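Local coordinates for solute carrier family 15 member 1 (Mus musculus, PDB 5A9D), which probably carries di- and tripeptides into cells of the small intestine together with protons, the fragment here being its extracellular domain, at residues Asn16-Phe21 with Asn49-Gly54; Gly57-Ala62 with Asn77-Arg82; Ile141-Val146 with Gly175-Lys180. All coordinates share one frame; numbering follows the deposited sequence.

Contact 1. Residues Asn16-Phe21 with Asn49-Gly54; sequences NMTVHF and NISSSG
Met17 of strand 17-21 lies across from Ser52 of strand 49-52 as an antiparallel non-hydrogen-bonded pair, and its side chain runs along the neighbouring strand toward Ile50. CB starts beside the carbonyl oxygen of Ser51. CG, anti to the carbonyl carbon (chi1 -73°), passes 3.3 Å from Ser52 OG, a hydroxyl weakly hydrogen-bonded to Asn15, and SD passes it more loosely. A bend at chi3 (78°) then turns CE back onto Ile50, whose CG2 it meets at 3.5 Å. With an alanine in place of Met17, Ile50 CG2 would probably lose its methyl partner and a gap would be likely to open beside Val75 of strand 69-76, which both side chains touch. On this buried face Val19 lies alongside Ile50, Val19 CG2 being 4.1 Å from Ile50 CG1. The other face is polar. There the edge of the His20 ring reaches Ser51, His20 NE2 to Ser51 OG 3.4 Å in a weak hydrogen bond, while ND1 is held by Ser25 and Thr18 CG2 packs against one ring face. Between the faces runs the backbone ladder, in which the bond from His20 N to Asn49 O is 2.7 Å long and almost straight (177°). Side chains alternating between a largely apolar inner face and a polar outer one are typical of a beta sandwich, consistent with the immunoglobulin-like fold of this domain.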
# COMPACT_ATOMS: atom_id res chain seq x y z
N ASN A 16 10.94 -22.92 14.10
CA ASN A 16 11.60 -22.89 12.81
C ASN A 16 10.58 -23.07 11.70
O ASN A 16 9.73 -23.93 11.80
CB ASN A 16 12.63 -24.03 12.71
CG ASN A 16 13.87 -23.83 13.54
OD1 ASN A 16 14.16 -22.75 14.07
ND2 ASN A 16 14.62 -24.89 13.70
N MET A 17 10.67 -22.25 10.64
CA MET A 17 9.77 -22.37 9.51
C MET A 17 10.55 -22.33 8.24
O MET A 17 11.60 -21.69 8.19
CB MET A 17 8.69 -21.28 9.52
CG MET A 17 7.67 -21.51 10.60
SD MET A 17 6.34 -20.32 10.52
CE MET A 17 5.41 -21.02 9.14
N THR A 18 10.04 -23.00 7.22
CA THR A 18 10.68 -23.09 5.93
C THR A 18 9.75 -22.56 4.82
O THR A 18 8.56 -22.91 4.77
CB THR A 18 11.09 -24.56 5.62
OG1 THR A 18 11.94 -25.06 6.66
CG2 THR A 18 11.78 -24.70 4.30
N VAL A 19 10.31 -21.76 3.92
CA VAL A 19 9.62 -21.27 2.73
C VAL A 19 10.34 -21.89 1.56
O VAL A 19 11.56 -21.68 1.40
CB VAL A 19 9.60 -19.73 2.65
CG1 VAL A 19 8.88 -19.29 1.37
CG2 VAL A 19 8.92 -19.13 3.88
N HIS A 20 9.61 -22.67 0.77
CA HIS A 20 10.15 -23.36 -0.40
C HIS A 20 9.79 -22.57 -1.63
O HIS A 20 8.62 -22.49 -2.01
CB HIS A 20 9.60 -24.80 -0.52
CG HIS A 20 9.81 -25.65 0.70
ND1 HIS A 20 10.89 -26.51 0.81
CD2 HIS A 20 9.04 -25.76 1.81
CE1 HIS A 20 10.75 -27.12 1.97
NE2 HIS A 20 9.64 -26.71 2.61
N PHE A 21 10.79 -21.94 -2.21
CA PHE A 21 10.65 -21.17 -3.43
C PHE A 21 11.14 -22.09 -4.54
O PHE A 21 11.87 -23.04 -4.24
CB PHE A 21 11.56 -19.93 -3.37
CG PHE A 21 11.20 -18.90 -2.33
CD1 PHE A 21 10.20 -17.96 -2.58
CD2 PHE A 21 11.92 -18.80 -1.14
CE1 PHE A 21 9.90 -16.95 -1.65
CE2 PHE A 21 11.61 -17.82 -0.20
CZ PHE A 21 10.62 -16.88 -0.47
N ASN A 49 5.62 -22.87 -1.10
CA ASN A 49 5.12 -23.72 -0.02
C ASN A 49 5.78 -23.31 1.27
O ASN A 49 6.95 -22.94 1.27
CB ASN A 49 5.40 -25.21 -0.29
CG ASN A 49 4.98 -25.66 -1.66
OD1 ASN A 49 3.81 -25.54 -2.07
ND2 ASN A 49 5.94 -26.17 -2.42
N ILE A 50 5.04 -23.37 2.37
CA ILE A 50 5.50 -23.01 3.70
C ILE A 50 5.23 -24.18 4.62
O ILE A 50 4.13 -24.75 4.60
CB ILE A 50 4.79 -21.71 4.19
CG1 ILE A 50 5.09 -20.51 3.27
CG2 ILE A 50 5.14 -21.39 5.64
CD1 ILE A 50 4.13 -19.37 3.45
N SER A 51 6.23 -24.54 5.41
CA SER A 51 6.12 -25.62 6.38
C SER A 51 6.73 -25.22 7.72
O SER A 51 7.48 -24.24 7.80
CB SER A 51 6.77 -26.89 5.83
OG SER A 51 8.17 -26.77 5.64
N SER A 52 6.40 -25.99 8.77
CA SER A 52 6.90 -25.82 10.14
C SER A 52 7.57 -27.09 10.59
O SER A 52 7.12 -28.19 10.24
CB SER A 52 5.76 -25.49 11.09
OG SER A 52 5.73 -24.11 11.42
N SER A 53 8.61 -26.95 11.43
CA SER A 53 9.31 -28.07 12.03
C SER A 53 8.33 -28.89 12.89
O SER A 53 7.50 -28.31 13.61
CB SER A 53 10.49 -27.57 12.87
OG SER A 53 10.12 -26.47 13.68
N GLY A 54 8.38 -30.22 12.75
CA GLY A 54 7.52 -31.15 13.46
C GLY A 54 6.13 -31.29 12.86
O GLY A 54 5.67 -32.42 12.61
O HOH W 1 11.55 -24.92 16.18

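Contact 2. Residues Gly57-Ala62 with Asn77-Arg82; sequences GVTTVA and NPSQYR
This is a contact between the two sheets at one margin of the sandwich, where edge strand 58-60 meets the start of edge strand 80-88 through side chains and no backbone pairing. Tyr81 makes the largest single contribution. With CG between the backbone N and carbonyl carbon (chi1 74°), its ring extends toward 57-62 and brings OH to the backbone N of Ala62, which donates to it at 2.8 Å in a fairly straight bond (164°). Val61 covers one ring face: CG2 sits over the centre, 4.2 Å from the centroid, a CH-pi contact, while Val61 CG1 approaches Tyr81 CE2 to 3.6 Å. Thr59 CG2 comes instead at the ring edge. Ser79, in the G1 beta bulge it forms with Gln80 opposite Trp76, supplies the remaining bonds. Its OG donates to Gly57 O at 2.9 Å from well above the carbonyl plane, and Ser79 O receives Thr59 OG1 at 3.2 Å, in plane and on a lone pair. These three side-chain-to-backbone bonds, with Val61 on the ring as the apolar part, are likely to set how the two edges lie; the Ala62 bond places the OH end of Tyr81, while Val61 and Thr59 would limit the turning of its ring.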
# COMPACT_ATOMS: atom_id res chain seq x y z
N GLY A 57 1.87 -30.22 8.33
CA GLY A 57 1.14 -29.25 7.52
C GLY A 57 2.02 -28.40 6.63
O GLY A 57 2.96 -27.74 7.11
N VAL A 58 1.73 -28.44 5.32
CA VAL A 58 2.41 -27.69 4.26
C VAL A 58 1.33 -26.82 3.60
O VAL A 58 0.32 -27.35 3.12
CB VAL A 58 3.13 -28.61 3.24
CG1 VAL A 58 3.87 -27.79 2.19
CG2 VAL A 58 4.09 -29.58 3.94
N THR A 59 1.54 -25.51 3.61
CA THR A 59 0.61 -24.52 3.06
C THR A 59 1.17 -23.89 1.80
O THR A 59 2.32 -23.45 1.79
CB THR A 59 0.28 -23.50 4.17
OG1 THR A 59 -0.45 -24.16 5.20
CG2 THR A 59 -0.50 -22.27 3.68
N THR A 60 0.34 -23.80 0.75
CA THR A 60 0.70 -23.16 -0.53
C THR A 60 0.24 -21.70 -0.49
O THR A 60 -0.89 -21.42 -0.08
CB THR A 60 0.11 -23.95 -1.73
OG1 THR A 60 0.48 -25.33 -1.61
CG2 THR A 60 0.63 -23.44 -3.08
N VAL A 61 1.10 -20.78 -0.95
CA VAL A 61 0.86 -19.34 -0.96
C VAL A 61 0.00 -18.88 -2.13
O VAL A 61 0.27 -19.26 -3.27
CB VAL A 61 2.22 -18.58 -0.90
CG1 VAL A 61 2.03 -17.07 -0.86
CG2 VAL A 61 3.02 -19.05 0.30
N ALA A 62 -1.02 -18.04 -1.85
CA ALA A 62 -1.94 -17.43 -2.83
C ALA A 62 -1.12 -16.40 -3.58
O ALA A 62 -0.59 -15.48 -2.95
CB ALA A 62 -3.09 -16.75 -2.11
N ASN A 77 3.57 -19.99 13.05
CA ASN A 77 3.05 -21.33 13.33
C ASN A 77 1.51 -21.34 13.53
O ASN A 77 1.00 -20.42 14.18
CB ASN A 77 3.78 -21.92 14.54
CG ASN A 77 3.52 -21.18 15.84
OD1 ASN A 77 3.94 -20.03 16.04
ND2 ASN A 77 2.80 -21.82 16.76
N PRO A 78 0.74 -22.33 12.99
CA PRO A 78 1.12 -23.51 12.20
C PRO A 78 0.94 -23.31 10.68
O PRO A 78 -0.15 -23.50 10.16
CB PRO A 78 0.15 -24.58 12.72
CG PRO A 78 -1.06 -23.81 13.27
CD PRO A 78 -0.72 -22.33 13.23
N SER A 79 2.03 -22.99 9.98
CA SER A 79 2.09 -22.75 8.52
C SER A 79 1.13 -21.62 8.05
O SER A 79 0.41 -21.76 7.06
CB SER A 79 1.90 -24.05 7.74
OG SER A 79 2.95 -24.95 8.03
N GLN A 80 1.14 -20.50 8.79
CA GLN A 80 0.34 -19.31 8.47
C GLN A 80 1.23 -18.29 7.77
O GLN A 80 2.44 -18.29 7.97
CB GLN A 80 -0.24 -18.67 9.75
CG GLN A 80 -0.99 -19.60 10.69
CD GLN A 80 -2.16 -20.26 10.01
OE1 GLN A 80 -3.17 -19.61 9.70
NE2 GLN A 80 -2.03 -21.53 9.71
N TYR A 81 0.65 -17.44 6.95
CA TYR A 81 1.41 -16.41 6.25
C TYR A 81 0.54 -15.20 5.94
O TYR A 81 -0.68 -15.28 5.98
CB TYR A 81 2.06 -16.96 4.94
CG TYR A 81 1.07 -17.19 3.81
CD1 TYR A 81 0.35 -18.38 3.71
CD2 TYR A 81 0.81 -16.19 2.87
CE1 TYR A 81 -0.61 -18.57 2.71
CE2 TYR A 81 -0.15 -16.36 1.87
CZ TYR A 81 -0.83 -17.58 1.78
OH TYR A 81 -1.76 -17.79 0.80
N ARG A 82 1.20 -14.10 5.60
CA ARG A 82 0.60 -12.88 5.10
C ARG A 82 1.65 -12.19 4.22
O ARG A 82 2.80 -12.03 4.64
CB ARG A 82 0.15 -11.92 6.21
CG ARG A 82 -0.60 -10.71 5.61
CD ARG A 82 -0.79 -9.58 6.60
NE ARG A 82 -1.32 -10.07 7.87
CZ ARG A 82 -2.61 -10.17 8.16
NH1 ARG A 82 -3.53 -9.79 7.28
NH2 ARG A 82 -2.99 -10.67 9.33

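Contact 3. Residues Ile141-Val146 with Gly175-Lys180; sequences INTTAV and GCLEVK
Leu177 reaches across from strand 177-184 with its two methyls divided between partners on 141-146. CD1 goes to Ile141, where CG2 lies only 3.4 Å away, tighter than usual for two methyl carbons, and it also approaches Thr143 CG2 at 4.0 Å. CD2 goes to Val146, 3.9 Å from CG1. Ile141 sends its two branches to different residues as well: CG2, anti to the backbone N, crosses Leu177 obliquely, whereas CD1 at the end of the other branch meets Val179 CG2 tip to tip at 3.6 Å. No hydrogen bond links the two segments, and this end is held by apolar contact alone. Phe154 packs on both Ile141 and Leu177, with Ile169 and Ile111 adding to the cover around Ile141.

Toward Gly175 the contact is less tight and more open to solvent. Further along from Ile141, Thr143 forms an ST turn, OG1 accepting from Ala145 N at 3.3 Å while also bonding to Met108 O. Val146 then faces the other segment, and its CG1 rests 3.5 Å from Gly175 O, a methyl against a carbonyl that itself accepts from Arg171. Whereas Ile141 and Leu177 are buried, Val146, Gly175 and Cys176 are partly exposed. The bond to CB of Cys176 points away from 141-146, and its disulfide to Cys150 covalently ties the approach to strand 177-184 to the loop that follows Val146. Branched aliphatic side chains meeting between two sheets, with a disulfide at the margin, fit a beta sandwich of the immunoglobulin-like kind.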
# COMPACT_ATOMS: atom_id res chain seq x y z
N ILE A 141 -3.31 -1.96 -23.48
CA ILE A 141 -4.31 -2.37 -22.52
C ILE A 141 -4.98 -3.61 -23.06
O ILE A 141 -5.52 -3.59 -24.16
CB ILE A 141 -5.34 -1.25 -22.19
CG1 ILE A 141 -4.69 -0.05 -21.48
CG2 ILE A 141 -6.49 -1.84 -21.33
CD1 ILE A 141 -5.54 1.23 -21.58
N ASN A 142 -4.95 -4.69 -22.29
CA ASN A 142 -5.59 -5.95 -22.67
C ASN A 142 -6.60 -6.36 -21.60
O ASN A 142 -6.32 -6.27 -20.40
CB ASN A 142 -4.56 -7.04 -22.97
CG ASN A 142 -3.85 -6.79 -24.29
OD1 ASN A 142 -4.28 -7.25 -25.35
ND2 ASN A 142 -2.77 -6.00 -24.28
N THR A 143 -7.82 -6.66 -22.05
CA THR A 143 -8.96 -7.02 -21.22
C THR A 143 -9.97 -7.84 -22.02
O THR A 143 -10.02 -7.75 -23.25
CB THR A 143 -9.60 -5.74 -20.61
OG1 THR A 143 -10.65 -6.09 -19.70
CG2 THR A 143 -10.12 -4.74 -21.67
N THR A 144 -10.79 -8.65 -21.30
CA THR A 144 -11.87 -9.46 -21.89
C THR A 144 -13.18 -8.60 -21.96
O THR A 144 -14.16 -9.02 -22.58
CB THR A 144 -12.09 -10.76 -21.08
OG1 THR A 144 -12.42 -10.43 -19.72
CG2 THR A 144 -10.89 -11.72 -21.13
N ALA A 145 -13.17 -7.42 -21.32
CA ALA A 145 -14.30 -6.48 -21.24
C ALA A 145 -14.75 -5.91 -22.60
O ALA A 145 -15.91 -5.52 -22.74
CB ALA A 145 -13.98 -5.35 -20.28
N VAL A 146 -13.83 -5.88 -23.59
CA VAL A 146 -14.12 -5.35 -24.93
C VAL A 146 -13.90 -6.40 -26.03
O VAL A 146 -13.25 -7.43 -25.78
CB VAL A 146 -13.34 -4.03 -25.22
CG1 VAL A 146 -13.87 -2.87 -24.37
CG2 VAL A 146 -11.83 -4.21 -25.03
N GLY A 175 -18.06 1.50 -27.80
CA GLY A 175 -17.95 0.20 -27.13
C GLY A 175 -16.54 -0.30 -26.87
O GLY A 175 -16.37 -1.34 -26.21
N CYS A 176 -15.52 0.42 -27.36
CA CYS A 176 -14.13 0.04 -27.15
C CYS A 176 -13.51 0.77 -25.94
O CYS A 176 -14.26 1.21 -25.07
CB CYS A 176 -13.31 0.20 -28.43
SG CYS A 176 -13.64 -1.08 -29.67
N LEU A 177 -12.18 0.88 -25.87
CA LEU A 177 -11.49 1.51 -24.75
C LEU A 177 -11.09 2.93 -25.01
O LEU A 177 -10.73 3.29 -26.12
CB LEU A 177 -10.24 0.72 -24.31
CG LEU A 177 -10.48 -0.62 -23.68
CD1 LEU A 177 -9.21 -1.20 -23.24
CD2 LEU A 177 -11.41 -0.53 -22.50
N GLU A 178 -11.05 3.70 -23.93
CA GLU A 178 -10.70 5.12 -23.90
C GLU A 178 -9.97 5.34 -22.56
O GLU A 178 -10.32 4.72 -21.56
CB GLU A 178 -12.01 5.91 -23.93
CG GLU A 178 -11.88 7.39 -24.05
CD GLU A 178 -13.21 8.00 -24.44
OE1 GLU A 178 -14.05 8.20 -23.54
OE2 GLU A 178 -13.42 8.22 -25.65
N VAL A 179 -9.01 6.26 -22.55
CA VAL A 179 -8.26 6.61 -21.35
C VAL A 179 -8.32 8.12 -21.09
O VAL A 179 -7.98 8.91 -21.97
CB VAL A 179 -6.79 6.07 -21.42
CG1 VAL A 179 -6.06 6.35 -20.11
CG2 VAL A 179 -6.76 4.57 -21.73
N LYS A 180 -8.71 8.52 -19.87
CA LYS A 180 -8.70 9.92 -19.46
C LYS A 180 -7.54 10.14 -18.48
O LYS A 180 -7.40 9.40 -17.51
CB LYS A 180 -10.06 10.34 -18.84
CG LYS A 180 -10.11 11.86 -18.59
CD LYS A 180 -11.53 12.42 -18.60
CE LYS A 180 -11.55 13.90 -18.29
NZ LYS A 180 -12.94 14.39 -18.18

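Overall arrangement
Contacts 1, 2 and 3 follow one another along the chain, each closing before the next opens. Contacts 1 and 2 are neighbours, with centres about 8 Å apart. Contact 1 pairs strands within one antiparallel sheet, whereas contact 2 spans from strand 58-60, next to 49-52 in that sheet, to the facing one; Ile50 links them by packing on Val61 and Tyr81. Contact 3 lies on the opposite side of the chain's centre, its centre about 42 Å from that of contact 1 and 37 Å from that of contact 2, and it joins a separate pair of sheets. All four sheets share the strand order 2-1-3-4, consistent with two similar immunoglobulin-like sandwiches in tandem, each with its own core.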